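Local coordinates for protein hydrolase, alpha/beta hydrolase FOLD family (Staphylococcus aureus, PDB 2XMZ) that probably catalyses the formation of 2-succinyl-6-hydroxy-2,4-cyclohexadiene-1-carboxylate, a lyase step of menaquinone biosynthesis, at residues 20-25 / 95-100; 46-51 / 70-75; 51-56 / 185-190; 64-69 / 195-200. All coordinates share one frame; numbering follows the deposited sequence. Where two conformers were deposited one is given.

In the fold
All four contacts belong to one alpha/beta hydrolase fold. Contact 1 lies deepest, its centre about 4 Å from the centre of the chain, and sets helix 92-103 against strand 17-22. Contact 2 packs helix 66-77 on the neighbouring strand 44-48, with its centre about 9 Å from that of contact 1. Tyr100 OH joins the two by a probable hydrogen bond to Asp74 OD1 (2.7 Å). Contacts 2 and 3 share Pro51. Contact 4 uses the start of helix 66-77, and Trp64 N meets Asp190 OD2 of contact 3 at 2.7 Å, a probable hydrogen bond. Leu22 of contact 1 touches the probable nucleophile elbow around Ser91, which with His245 and Asp218 probably forms the catalytic triad.

Contact 1 of 4, residues 20-25 / 95-100; sequences VFLHGF and RVALYY
Leu22 pushes one methyl, CD1, onto helix 92-103 and meets Val96 and Ala97. Leu22 CD1 sits 3.7 Å from Val96 CG1, the tight part of the contact. The two side chains run at about a right angle, and a single branch of each does most of the touching. In Val96 a chi1 of 174° swings CG1 opposite the amide N, which carries this methyl to Leu22. The same Leu22 CD1 lies 4.0 Å from Ala97 N and 4.3 Å from Ala97 CB, a looser touch. Leu22 and Ala97 also have the closest CA atoms across the segments, 7.6 Å apart. The small side chain of Ala97 is consistent with this approach of the helix.

The loose side begins after the strand ends. At His23 and Gly24 the chain leaves the helix, and Phe25 is partly exposed. Within this loop His23 ND1 donates to Gly24 O at 2.8 Å, in the plane of the imidazole ring.

No hydrogen bond crosses this buried, apolar contact. Strand 17-22 lies between strands 44-48 and 84-90 of the central sheet. Helix 92-103 covers it, with Ala97 also on Leu87 of strand 84-90 and Val96 on Ile69 of helix 66-77.

Contact 2 of 4, residues 46-51 / 70-75; sequences ITIDLP and TTLLDR
This is an apolar helix-on-sheet contact. Helix 66-77 packs on the C-terminal end of strand 44-48 and on the loop that follows it, as in the layered alpha/beta hydrolase fold. Three pairs of side chains carry it, and no hydrogen bond crosses.

Ile48 faces the helix and uses both of its branches. Ile48 CD1 reaches Leu73 CD2 at 3.8 Å. Its other methyl, Ile48 CG2, comes to 4.1 Å from Leu72 CD2, and these two side chains slide past each other in opposite directions. Ile48 CG2 stands anti to the backbone N, while CG1 is turned beside that N (chi1 -56°). The two branches therefore serve two neighbouring leucines of the helix.

Leu72 likewise splits its methyls. While CD2 goes to Ile48, Leu72 CD1 abuts the proline ring at Pro51 CG, 3.7 Å away. The leucine thus spans from the strand to the loop beyond it. Leu73 also touches Val96 and Tyr100 of helix 92-103, so its side chain lies between strand and second helix.

Asp49 CB points away from the helix, and its carboxylate binds Ser29 OG and Glu55 N instead. This charged group is thus kept off the apolar face. The contact itself rests on methyl and ring carbons alone, consistent with hydrophobic burial as its source of stability.

Contact 3 of 4, residues 51-56 / 185-190; sequences PGHGED and AKALRD
Ala187 and His53 meet through a single close pair, with Ala187 CB 3.6 Å from His53 CE1. Ala187 buries the most surface here and His53 comes next. The methyl lies at the edge of the imidazole, near its plane. It therefore abuts the rim of the ring at CE1. CG of His53 is turned beside its backbone N (chi1 -67°), which places the ring near helix 181-191.

Hydrogen bonds fix how the ring is turned. His53 ND1 donates to Pro51 O at 3.0 Å, with an N-H...O angle of 158°. Pro51 O lies in the ring plane, but ND1 stands above the carbonyl plane. His53 NE2 accepts a hydrogen bond from Leu26 N, so the ring is gripped at both nitrogens. Pro51, third by buried area, touches the helix through its carbonyl: Pro51 O lies 4.1 Å from Ala187 CB. This oxygen also takes a bond from Tyr191 OH.

In the fold, the contact joins the loop after strand 44-48 to helix 181-191, which belongs to the long insertion between strands 110-114 and 210-215. Such an insertion forms the cap of many alpha/beta hydrolases. The loop turns back at His53 to Asp56 in a type II' beta turn, closed by Asp56 N to His53 O.

Within the loop, Gly52 N donates to Asp56 OD2 at 2.8 Å, from above the carboxylate plane.

Contact 4 of 4, residues 64-69 / 195-200; sequences WNFDYI and QMPNLW
The first turn of helix 66-77 meets the loop that leads from helix 181-191 to strand 210-215, and Phe66 and Met196 carry most of the contact. Phe66 CE2 lies 3.7 Å from Met196 CG. A trans chi1 (-174°) starts the methionine chain, which stays extended and passes the CE2 and CZ side of the ring. Met196 SD stands 4.8 Å from the Phe66 ring centroid, 44° off the ring normal. This is an oblique Met-aromatic contact.

Asn65 is the N-cap of the helix that bears Phe66. Its OD1 accepts from Tyr68 N at 3.0 Å, a nearly linear approach to the amide oxygen. On the other segment, Asn198 OD1 accepts from Trp200 N and forms an Asx turn.

Pro197 adds a looser touch at the exposed side, with Pro197 CD 4.4 Å from Phe66 CD2. Arg95 of helix 92-103 touches both Phe66 and Met196, and Tyr99 meets the Phe66 ring with its own.

Contact 1 of 4, residues 20-25 / 95-100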
loop_
_atom_site.group_PDB
_atom_site.type_symbol
_atom_site.label_atom_id
_atom_site.label_comp_id
_atom_site.label_asym_id
_atom_site.label_seq_id
_atom_site.Cartn_x
_atom_site.Cartn_y
_atom_site.Cartn_z
ATOM N N VAL A 20 0.860 -8.269 -7.558
ATOM C CA VAL A 20 1.282 -8.384 -6.170
ATOM C C VAL A 20 0.702 -7.201 -5.408
ATOM O O VAL A 20 1.020 -6.048 -5.717
ATOM C CB VAL A 20 2.817 -8.401 -6.026
ATOM C CG1 VAL A 20 3.225 -8.560 -4.560
ATOM C CG2 VAL A 20 3.452 -9.543 -6.882
ATOM N N PHE A 21 -0.156 -7.504 -4.421
ATOM C CA PHE A 21 -0.846 -6.466 -3.650
ATOM C C PHE A 21 -0.198 -6.225 -2.300
ATOM O O PHE A 21 -0.022 -7.169 -1.502
ATOM C CB PHE A 21 -2.302 -6.851 -3.377
ATOM C CG PHE A 21 -3.197 -6.710 -4.559
ATOM C CD1 PHE A 21 -3.793 -5.494 -4.848
ATOM C CD2 PHE A 21 -3.472 -7.808 -5.368
ATOM C CE1 PHE A 21 -4.637 -5.355 -5.949
ATOM C CE2 PHE A 21 -4.348 -7.695 -6.449
ATOM C CZ PHE A 21 -4.915 -6.464 -6.754
ATOM N N LEU A 22 0.093 -4.957 -2.037
ATOM C CA LEU A 22 0.507 -4.486 -0.704
ATOM C C LEU A 22 -0.569 -3.601 -0.082
ATOM O O LEU A 22 -1.086 -2.693 -0.726
ATOM C CB LEU A 22 1.850 -3.716 -0.775
ATOM C CG LEU A 22 3.038 -4.419 -1.447
ATOM C CD1 LEU A 22 4.308 -3.529 -1.406
ATOM C CD2 LEU A 22 3.301 -5.787 -0.802
ATOM N N HIS A 23 -0.905 -3.882 1.177
ATOM C CA HIS A 23 -1.986 -3.200 1.883
ATOM C C HIS A 23 -1.456 -1.947 2.597
ATOM O O HIS A 23 -0.265 -1.634 2.523
ATOM C CB HIS A 23 -2.564 -4.154 2.937
ATOM C CG HIS A 23 -1.524 -4.628 3.909
ATOM N ND1 HIS A 23 -1.203 -3.924 5.047
ATOM C CD2 HIS A 23 -0.684 -5.689 3.872
ATOM C CE1 HIS A 23 -0.218 -4.540 5.679
ATOM N NE2 HIS A 23 0.118 -5.614 4.985
ATOM N N GLY A 24 -2.339 -1.266 3.327
ATOM C CA GLY A 24 -1.986 -0.060 4.068
ATOM C C GLY A 24 -1.848 -0.319 5.572
ATOM O O GLY A 24 -2.061 -1.446 6.044
ATOM N N PHE A 25 -1.493 0.728 6.299
ATOM C CA PHE A 25 -1.311 0.701 7.739
ATOM C C PHE A 25 -2.587 0.282 8.466
ATOM O O PHE A 25 -3.700 0.653 8.053
ATOM C CB PHE A 25 -0.842 2.071 8.230
ATOM C CG PHE A 25 -0.623 2.121 9.716
ATOM C CD1 PHE A 25 0.417 1.391 10.293
ATOM C CD2 PHE A 25 -1.449 2.878 10.531
ATOM C CE1 PHE A 25 0.635 1.415 11.651
ATOM C CE2 PHE A 25 -1.245 2.920 11.914
ATOM C CZ PHE A 25 -0.198 2.185 12.482
ATOM N N ARG A 95 4.136 3.162 -0.355
ATOM C CA ARG A 95 5.451 3.698 0.026
ATOM C C ARG A 95 6.485 2.596 -0.096
ATOM O O ARG A 95 7.576 2.801 -0.613
ATOM C CB ARG A 95 5.445 4.293 1.441
ATOM C CG ARG A 95 4.452 5.477 1.599
ATOM C CD ARG A 95 4.596 6.203 2.938
ATOM N NE ARG A 95 4.130 5.460 4.126
ATOM C CZ ARG A 95 4.933 4.830 4.991
ATOM N NH1 ARG A 95 6.255 4.823 4.794
ATOM N NH2 ARG A 95 4.421 4.231 6.078
ATOM N N VAL A 96 6.106 1.411 0.352
ATOM C CA VAL A 96 6.912 0.231 0.144
ATOM C C VAL A 96 7.069 -0.076 -1.365
ATOM O O VAL A 96 8.177 -0.380 -1.810
ATOM C CB VAL A 96 6.355 -0.975 0.931
ATOM C CG1 VAL A 96 7.116 -2.259 0.589
ATOM C CG2 VAL A 96 6.426 -0.688 2.419
ATOM N N ALA A 97 6.001 0.044 -2.146
ATOM C CA ALA A 97 6.095 -0.286 -3.566
ATOM C C ALA A 97 6.988 0.703 -4.297
ATOM O O ALA A 97 7.769 0.328 -5.182
ATOM C CB ALA A 97 4.701 -0.364 -4.223
ATOM N N LEU A 98 6.912 1.979 -3.925
ATOM C CA LEU A 98 7.827 2.963 -4.540
ATOM C C LEU A 98 9.278 2.663 -4.172
ATOM O O LEU A 98 10.158 2.664 -5.034
ATOM C CB LEU A 98 7.463 4.384 -4.073
ATOM C CG LEU A 98 6.347 5.065 -4.873
ATOM C CD1 LEU A 98 5.849 6.305 -4.124
ATOM C CD2 LEU A 98 6.838 5.464 -6.224
ATOM N N TYR A 99 9.523 2.363 -2.890
ATOM C CA TYR A 99 10.871 2.042 -2.441
ATOM C C TYR A 99 11.372 0.835 -3.197
ATOM O O TYR A 99 12.546 0.788 -3.643
ATOM C CB TYR A 99 10.924 1.807 -0.920
ATOM C CG TYR A 99 12.343 1.684 -0.409
ATOM C CD1 TYR A 99 13.031 2.798 0.044
ATOM C CD2 TYR A 99 13.002 0.456 -0.410
ATOM C CE1 TYR A 99 14.350 2.708 0.510
ATOM C CE2 TYR A 99 14.339 0.348 0.050
ATOM C CZ TYR A 99 14.995 1.484 0.502
ATOM O OH TYR A 99 16.293 1.408 0.958
ATOM N N TYR A 100 10.488 -0.138 -3.376
ATOM C CA TYR A 100 10.870 -1.351 -4.033
ATOM C C TYR A 100 11.126 -1.141 -5.520
ATOM O O TYR A 100 12.060 -1.721 -6.052
ATOM C CB TYR A 100 9.860 -2.487 -3.836
ATOM C CG TYR A 100 10.491 -3.807 -4.189
ATOM C CD1 TYR A 100 11.223 -4.528 -3.237
ATOM C CD2 TYR A 100 10.415 -4.317 -5.495
ATOM C CE1 TYR A 100 11.826 -5.737 -3.576
ATOM C CE2 TYR A 100 10.995 -5.504 -5.833
ATOM C CZ TYR A 100 11.715 -6.210 -4.865
ATOM O OH TYR A 100 12.303 -7.395 -5.213
#

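Contact 2 of 4, residues 46-51 / 70-75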
loop_
_atom_site.group_PDB
_atom_site.type_symbol
_atom_site.label_atom_id
_atom_site.label_comp_id
_atom_site.label_asym_id
_atom_site.label_seq_id
_atom_site.Cartn_x
_atom_site.Cartn_y
_atom_site.Cartn_z
ATOM N N ILE A 46 -0.783 -12.324 -5.896
ATOM C CA ILE A 46 -0.120 -12.501 -4.623
ATOM C C ILE A 46 -0.537 -11.362 -3.701
ATOM O O ILE A 46 -0.608 -10.203 -4.102
ATOM C CB ILE A 46 1.425 -12.477 -4.749
ATOM C CG1 ILE A 46 1.905 -13.666 -5.578
ATOM C CG2 ILE A 46 2.098 -12.506 -3.359
ATOM C CD1 ILE A 46 3.369 -13.555 -6.002
ATOM N N THR A 47 -0.823 -11.703 -2.454
ATOM C CA THR A 47 -1.008 -10.679 -1.453
ATOM C C THR A 47 0.085 -10.912 -0.448
ATOM O O THR A 47 0.428 -12.066 -0.175
ATOM C CB THR A 47 -2.390 -10.762 -0.782
ATOM O OG1 THR A 47 -2.553 -12.035 -0.172
ATOM C CG2 THR A 47 -3.521 -10.505 -1.802
ATOM N N ILE A 48 0.622 -9.819 0.092
ATOM C CA ILE A 48 1.674 -9.872 1.093
ATOM C C ILE A 48 1.265 -8.985 2.279
ATOM O O ILE A 48 0.896 -7.812 2.111
ATOM C CB ILE A 48 3.027 -9.377 0.534
ATOM C CG1 ILE A 48 3.422 -10.170 -0.723
ATOM C CG2 ILE A 48 4.134 -9.491 1.612
ATOM C CD1 ILE A 48 4.647 -9.549 -1.484
ATOM N N ASP A 49 1.326 -9.579 3.456
ATOM C CA ASP A 49 1.207 -8.856 4.706
ATOM C C ASP A 49 2.559 -8.255 5.076
ATOM O O ASP A 49 3.549 -8.971 5.169
ATOM C CB ASP A 49 0.729 -9.794 5.813
ATOM C CG ASP A 49 -0.752 -10.075 5.736
ATOM O OD1 ASP A 49 -1.441 -9.379 4.968
ATOM O OD2 ASP A 49 -1.228 -10.999 6.423
ATOM N N LEU A 50 2.588 -6.950 5.282
ATOM C CA LEU A 50 3.824 -6.242 5.571
ATOM C C LEU A 50 4.170 -6.405 7.066
ATOM O O LEU A 50 3.305 -6.816 7.870
ATOM C CB LEU A 50 3.703 -4.760 5.140
ATOM C CG LEU A 50 3.633 -4.585 3.601
ATOM C CD1 LEU A 50 3.054 -3.227 3.175
ATOM C CD2 LEU A 50 5.022 -4.819 2.972
ATOM N N PRO A 51 5.434 -6.115 7.436
ATOM C CA PRO A 51 5.882 -6.333 8.810
ATOM C C PRO A 51 4.918 -5.750 9.846
ATOM O O PRO A 51 4.495 -4.562 9.753
ATOM C CB PRO A 51 7.217 -5.598 8.852
ATOM C CG PRO A 51 7.741 -5.758 7.441
ATOM C CD PRO A 51 6.525 -5.597 6.579
ATOM N N THR A 70 12.443 -4.563 1.807
ATOM C CA THR A 70 12.943 -4.900 0.458
ATOM C C THR A 70 13.446 -6.329 0.390
ATOM O O THR A 70 13.125 -7.048 -0.562
ATOM C CB THR A 70 14.033 -3.927 0.038
ATOM O OG1 THR A 70 13.431 -2.646 -0.047
ATOM C CG2 THR A 70 14.665 -4.305 -1.353
ATOM N N THR A 71 14.232 -6.743 1.392
ATOM C CA THR A 71 14.701 -8.122 1.453
ATOM C C THR A 71 13.551 -9.104 1.541
ATOM O O THR A 71 13.529 -10.125 0.865
ATOM C CB THR A 71 15.660 -8.342 2.629
ATOM O OG1 THR A 71 16.846 -7.585 2.386
ATOM C CG2 THR A 71 16.032 -9.829 2.775
ATOM N N LEU A 72 12.608 -8.793 2.415
ATOM C CA LEU A 72 11.393 -9.555 2.550
ATOM C C LEU A 72 10.731 -9.777 1.200
ATOM O O LEU A 72 10.378 -10.919 0.834
ATOM C CB LEU A 72 10.454 -8.770 3.469
ATOM C CG LEU A 72 9.177 -9.365 4.022
ATOM C CD1 LEU A 72 8.819 -8.569 5.294
ATOM C CD2 LEU A 72 8.026 -9.309 2.982
ATOM N N LEU A 73 10.563 -8.685 0.464
ATOM C CA LEU A 73 9.924 -8.751 -0.840
ATOM C C LEU A 73 10.801 -9.451 -1.881
ATOM O O LEU A 73 10.286 -10.221 -2.685
ATOM C CB LEU A 73 9.510 -7.361 -1.336
ATOM C CG LEU A 73 8.542 -6.520 -0.502
ATOM C CD1 LEU A 73 8.121 -5.279 -1.327
ATOM C CD2 LEU A 73 7.314 -7.300 -0.056
ATOM N N ASP A 74 12.110 -9.186 -1.868
ATOM C CA ASP A 74 13.058 -9.886 -2.766
ATOM C C ASP A 74 12.843 -11.410 -2.685
ATOM O O ASP A 74 12.788 -12.115 -3.697
ATOM C CB ASP A 74 14.517 -9.595 -2.376
ATOM C CG ASP A 74 14.984 -8.178 -2.724
ATOM O OD1 ASP A 74 14.409 -7.457 -3.585
ATOM O OD2 ASP A 74 16.004 -7.789 -2.132
ATOM N N ARG A 75 12.691 -11.892 -1.458
ATOM C CA ARG A 75 12.591 -13.308 -1.172
ATOM C C ARG A 75 11.325 -13.908 -1.724
ATOM O O ARG A 75 11.330 -15.038 -2.202
ATOM C CB ARG A 75 12.700 -13.550 0.331
ATOM C CG ARG A 75 14.107 -13.355 0.829
ATOM C CD ARG A 75 14.144 -13.404 2.336
ATOM N NE ARG A 75 15.498 -13.231 2.844
ATOM C CZ ARG A 75 15.809 -13.225 4.136
ATOM N NH1 ARG A 75 14.864 -13.408 5.045
ATOM N NH2 ARG A 75 17.058 -13.050 4.518
#

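Contact 3 of 4, residues 51-56 / 185-190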
loop_
_atom_site.group_PDB
_atom_site.type_symbol
_atom_site.label_atom_id
_atom_site.label_comp_id
_atom_site.label_asym_id
_atom_site.label_seq_id
_atom_site.Cartn_x
_atom_site.Cartn_y
_atom_site.Cartn_z
ATOM N N PRO A 51 5.434 -6.115 7.436
ATOM C CA PRO A 51 5.882 -6.333 8.810
ATOM C C PRO A 51 4.918 -5.750 9.846
ATOM O O PRO A 51 4.495 -4.562 9.753
ATOM C CB PRO A 51 7.217 -5.598 8.852
ATOM C CG PRO A 51 7.741 -5.758 7.441
ATOM C CD PRO A 51 6.525 -5.597 6.579
ATOM N N GLY A 52 4.595 -6.589 10.822
ATOM C CA GLY A 52 3.673 -6.246 11.912
ATOM C C GLY A 52 2.192 -6.393 11.603
ATOM O O GLY A 52 1.361 -6.318 12.514
ATOM N N HIS A 53 1.846 -6.559 10.333
ATOM C CA HIS A 53 0.441 -6.567 9.920
ATOM C C HIS A 53 -0.112 -7.943 9.565
ATOM O O HIS A 53 0.578 -8.773 8.932
ATOM C CB HIS A 53 0.228 -5.635 8.727
ATOM C CG HIS A 53 0.433 -4.187 9.054
ATOM N ND1 HIS A 53 1.666 -3.666 9.383
ATOM C CD2 HIS A 53 -0.446 -3.165 9.157
ATOM C CE1 HIS A 53 1.542 -2.377 9.649
ATOM N NE2 HIS A 53 0.270 -2.047 9.515
ATOM N N GLY A 54 -1.388 -8.146 9.920
ATOM C CA GLY A 54 -2.087 -9.384 9.607
ATOM C C GLY A 54 -1.311 -10.604 10.043
ATOM O O GLY A 54 -1.000 -10.767 11.225
ATOM N N GLU A 55 -0.990 -11.461 9.077
ATOM C CA GLU A 55 -0.377 -12.743 9.396
ATOM C C GLU A 55 1.147 -12.699 9.386
ATOM O O GLU A 55 1.793 -13.725 9.498
ATOM C CB GLU A 55 -0.951 -13.835 8.486
ATOM C CG GLU A 55 -2.414 -14.189 8.849
ATOM C CD GLU A 55 -2.980 -15.351 8.037
ATOM O OE1 GLU A 55 -4.211 -15.408 7.875
ATOM O OE2 GLU A 55 -2.204 -16.201 7.555
ATOM N N ASP A 56 1.716 -11.495 9.266
ATOM C CA ASP A 56 3.159 -11.339 9.290
ATOM C C ASP A 56 3.761 -11.863 10.585
ATOM O O ASP A 56 3.186 -11.701 11.668
ATOM C CB ASP A 56 3.559 -9.874 9.117
ATOM C CG ASP A 56 5.025 -9.653 9.397
ATOM O OD1 ASP A 56 5.842 -9.924 8.479
ATOM O OD2 ASP A 56 5.351 -9.272 10.553
ATOM N N ALA A 185 2.754 -0.178 16.585
ATOM C CA ALA A 185 3.729 0.778 17.111
ATOM C C ALA A 185 5.102 0.593 16.452
ATOM O O ALA A 185 5.724 1.567 16.025
ATOM C CB ALA A 185 3.840 0.645 18.643
ATOM N N LYS A 186 5.554 -0.660 16.332
ATOM C CA LYS A 186 6.835 -0.924 15.752
ATOM C C LYS A 186 6.807 -0.545 14.278
ATOM O O LYS A 186 7.747 0.063 13.804
ATOM C CB LYS A 186 7.295 -2.368 15.995
ATOM C CG LYS A 186 8.710 -2.646 15.463
ATOM C CD LYS A 186 9.167 -4.053 15.791
ATOM C CE LYS A 186 10.493 -4.409 15.088
ATOM N NZ LYS A 186 11.591 -3.472 15.463
ATOM N N ALA A 187 5.727 -0.889 13.559
ATOM C CA ALA A 187 5.587 -0.471 12.153
ATOM C C ALA A 187 5.764 1.042 12.001
ATOM O O ALA A 187 6.519 1.501 11.130
ATOM C CB ALA A 187 4.230 -0.926 11.564
ATOM N N LEU A 188 5.079 1.810 12.832
ATOM C CA LEU A 188 5.234 3.281 12.820
ATOM C C LEU A 188 6.667 3.737 13.076
ATOM O O LEU A 188 7.205 4.546 12.315
ATOM C CB LEU A 188 4.286 3.951 13.820
ATOM C CG LEU A 188 2.793 3.901 13.460
ATOM C CD1 LEU A 188 1.949 4.402 14.630
ATOM C CD2 LEU A 188 2.482 4.666 12.160
ATOM N N ARG A 189 7.285 3.226 14.145
ATOM C CA ARG A 189 8.657 3.641 14.475
ATOM C C ARG A 189 9.686 3.244 13.410
ATOM O O ARG A 189 10.612 4.002 13.152
ATOM C CB ARG A 189 9.089 3.152 15.871
ATOM C CG ARG A 189 8.104 3.527 17.011
ATOM C CD ARG A 189 8.704 3.455 18.412
ATOM N NE ARG A 189 7.723 3.033 19.425
ATOM C CZ ARG A 189 7.077 3.833 20.285
ATOM N NH1 ARG A 189 7.245 5.168 20.290
ATOM N NH2 ARG A 189 6.229 3.290 21.145
ATOM N N ASP A 190 9.541 2.060 12.816
ATOM C CA ASP A 190 10.539 1.529 11.871
ATOM C C ASP A 190 10.308 1.922 10.421
ATOM O O ASP A 190 11.264 2.129 9.696
ATOM C CB ASP A 190 10.657 0.002 11.944
ATOM C CG ASP A 190 11.170 -0.475 13.266
ATOM O OD1 ASP A 190 11.402 0.375 14.145
ATOM O OD2 ASP A 190 11.327 -1.691 13.426
#

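Contact 4 of 4, residues 64-69 / 195-200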
loop_
_atom_site.group_PDB
_atom_site.type_symbol
_atom_site.label_atom_id
_atom_site.label_comp_id
_atom_site.label_asym_id
_atom_site.label_seq_id
_atom_site.Cartn_x
_atom_site.Cartn_y
_atom_site.Cartn_z
ATOM N N TRP A 64 12.289 -3.074 11.261
ATOM C CA TRP A 64 11.495 -3.219 10.069
ATOM C C TRP A 64 11.646 -2.004 9.161
ATOM O O TRP A 64 10.668 -1.408 8.771
ATOM C CB TRP A 64 10.027 -3.427 10.426
ATOM C CG TRP A 64 9.776 -4.626 11.313
ATOM C CD1 TRP A 64 10.612 -5.700 11.537
ATOM C CD2 TRP A 64 8.604 -4.870 12.050
ATOM N NE1 TRP A 64 10.011 -6.590 12.401
ATOM C CE2 TRP A 64 8.773 -6.102 12.722
ATOM C CE3 TRP A 64 7.419 -4.147 12.243
ATOM C CZ2 TRP A 64 7.797 -6.633 13.556
ATOM C CZ3 TRP A 64 6.444 -4.687 13.073
ATOM C CH2 TRP A 64 6.639 -5.911 13.709
ATOM N N ASN A 65 12.877 -1.640 8.832
ATOM C CA ASN A 65 13.108 -0.494 7.952
ATOM C C ASN A 65 12.879 -0.875 6.476
ATOM O O ASN A 65 12.535 -2.014 6.168
ATOM C CB ASN A 65 14.494 0.121 8.229
ATOM C CG ASN A 65 15.630 -0.896 8.106
ATOM O OD1 ASN A 65 15.527 -1.884 7.372
ATOM N ND2 ASN A 65 16.710 -0.661 8.834
ATOM N N PHE A 66 13.040 0.067 5.563
ATOM C CA PHE A 66 12.797 -0.231 4.163
ATOM C C PHE A 66 13.713 -1.293 3.536
ATOM O O PHE A 66 13.285 -2.024 2.647
ATOM C CB PHE A 66 12.713 1.055 3.330
ATOM C CG PHE A 66 11.377 1.729 3.453
ATOM C CD1 PHE A 66 10.357 1.427 2.553
ATOM C CD2 PHE A 66 11.111 2.595 4.531
ATOM C CE1 PHE A 66 9.080 2.014 2.692
ATOM C CE2 PHE A 66 9.856 3.167 4.694
ATOM C CZ PHE A 66 8.843 2.906 3.760
ATOM N N ASP A 67 14.947 -1.396 4.017
ATOM C CA ASP A 67 15.855 -2.379 3.458
ATOM C C ASP A 67 15.453 -3.778 3.909
ATOM O O ASP A 67 15.508 -4.722 3.123
ATOM C CB ASP A 67 17.307 -2.129 3.859
ATOM C CG ASP A 67 18.260 -3.155 3.246
ATOM O OD1 ASP A 67 18.874 -3.947 3.986
ATOM O OD2 ASP A 67 18.375 -3.195 2.009
ATOM N N TYR A 68 15.035 -3.891 5.164
ATOM C CA TYR A 68 14.410 -5.119 5.677
ATOM C C TYR A 68 13.193 -5.535 4.847
ATOM O O TYR A 68 13.068 -6.691 4.444
ATOM C CB TYR A 68 14.003 -4.964 7.148
ATOM C CG TYR A 68 13.329 -6.203 7.712
ATOM C CD1 TYR A 68 14.089 -7.238 8.292
ATOM C CD2 TYR A 68 11.938 -6.342 7.669
ATOM C CE1 TYR A 68 13.475 -8.395 8.805
ATOM C CE2 TYR A 68 11.310 -7.484 8.181
ATOM C CZ TYR A 68 12.082 -8.503 8.739
ATOM O OH TYR A 68 11.452 -9.612 9.234
ATOM N N ILE A 69 12.289 -4.602 4.614
ATOM C CA ILE A 69 11.088 -4.886 3.815
ATOM C C ILE A 69 11.457 -5.251 2.370
ATOM O O ILE A 69 10.861 -6.165 1.787
ATOM C CB ILE A 69 10.099 -3.719 3.839
ATOM C CG1 ILE A 69 9.551 -3.535 5.250
ATOM C CG2 ILE A 69 8.925 -3.948 2.841
ATOM C CD1 ILE A 69 9.176 -2.122 5.540
ATOM N N GLN A 195 10.167 8.070 8.876
ATOM C CA GLN A 195 11.417 7.306 8.782
ATOM C C GLN A 195 11.861 7.065 7.350
ATOM O O GLN A 195 13.036 6.745 7.107
ATOM C CB GLN A 195 11.293 5.930 9.467
ATOM C CG GLN A 195 10.774 5.969 10.899
ATOM C CD GLN A 195 11.648 6.756 11.841
ATOM O OE1 GLN A 195 11.151 7.354 12.812
ATOM N NE2 GLN A 195 12.950 6.788 11.563
ATOM N N MET A 196 10.926 7.180 6.410
ATOM C CA MET A 196 11.193 6.824 5.028
ATOM C C MET A 196 12.113 7.845 4.379
ATOM O O MET A 196 11.934 9.048 4.592
ATOM C CB MET A 196 9.874 6.806 4.289
ATOM C CG MET A 196 9.920 6.330 2.871
ATOM S SD MET A 196 8.228 6.564 2.308
ATOM C CE MET A 196 8.482 6.244 0.576
ATOM N N PRO A 197 13.098 7.380 3.581
ATOM C CA PRO A 197 13.864 8.366 2.832
ATOM C C PRO A 197 12.964 9.109 1.854
ATOM O O PRO A 197 11.949 8.569 1.388
ATOM C CB PRO A 197 14.881 7.518 2.057
ATOM C CG PRO A 197 14.916 6.190 2.761
ATOM C CD PRO A 197 13.496 6.006 3.223
ATOM N N ASN A 198 13.330 10.348 1.571
ATOM C CA ASN A 198 12.639 11.176 0.584
ATOM C C ASN A 198 12.904 10.611 -0.816
ATOM O O ASN A 198 13.976 10.841 -1.393
ATOM C CB ASN A 198 13.155 12.621 0.683
ATOM C CG ASN A 198 12.762 13.474 -0.510
ATOM O OD1 ASN A 198 11.763 13.212 -1.170
ATOM N ND2 ASN A 198 13.545 14.514 -0.775
ATOM N N LEU A 199 11.926 9.896 -1.366
ATOM C CA LEU A 199 12.101 9.233 -2.678
ATOM C C LEU A 199 11.719 10.126 -3.861
ATOM O O LEU A 199 11.773 9.698 -5.027
ATOM C CB LEU A 199 11.331 7.910 -2.726
ATOM C CG LEU A 199 11.742 6.826 -1.725
ATOM C CD1 LEU A 199 10.839 5.611 -1.928
ATOM C CD2 LEU A 199 13.201 6.432 -1.885
ATOM N N TRP A 200 11.336 11.367 -3.558
ATOM C CA TRP A 200 10.933 12.327 -4.583
ATOM C C TRP A 200 11.981 12.474 -5.704
ATOM O O TRP A 200 11.628 12.385 -6.873
ATOM C CB TRP A 200 10.577 13.684 -3.952
ATOM C CG TRP A 200 9.207 13.679 -3.322
ATOM C CD1 TRP A 200 8.915 13.527 -1.993
ATOM C CD2 TRP A 200 7.946 13.795 -4.001
ATOM N NE1 TRP A 200 7.549 13.573 -1.799
ATOM C CE2 TRP A 200 6.932 13.728 -3.015
ATOM C CE3 TRP A 200 7.572 13.942 -5.346
ATOM C CZ2 TRP A 200 5.568 13.810 -3.334
ATOM C CZ3 TRP A 200 6.216 14.021 -5.658
ATOM C CH2 TRP A 200 5.238 13.967 -4.661
#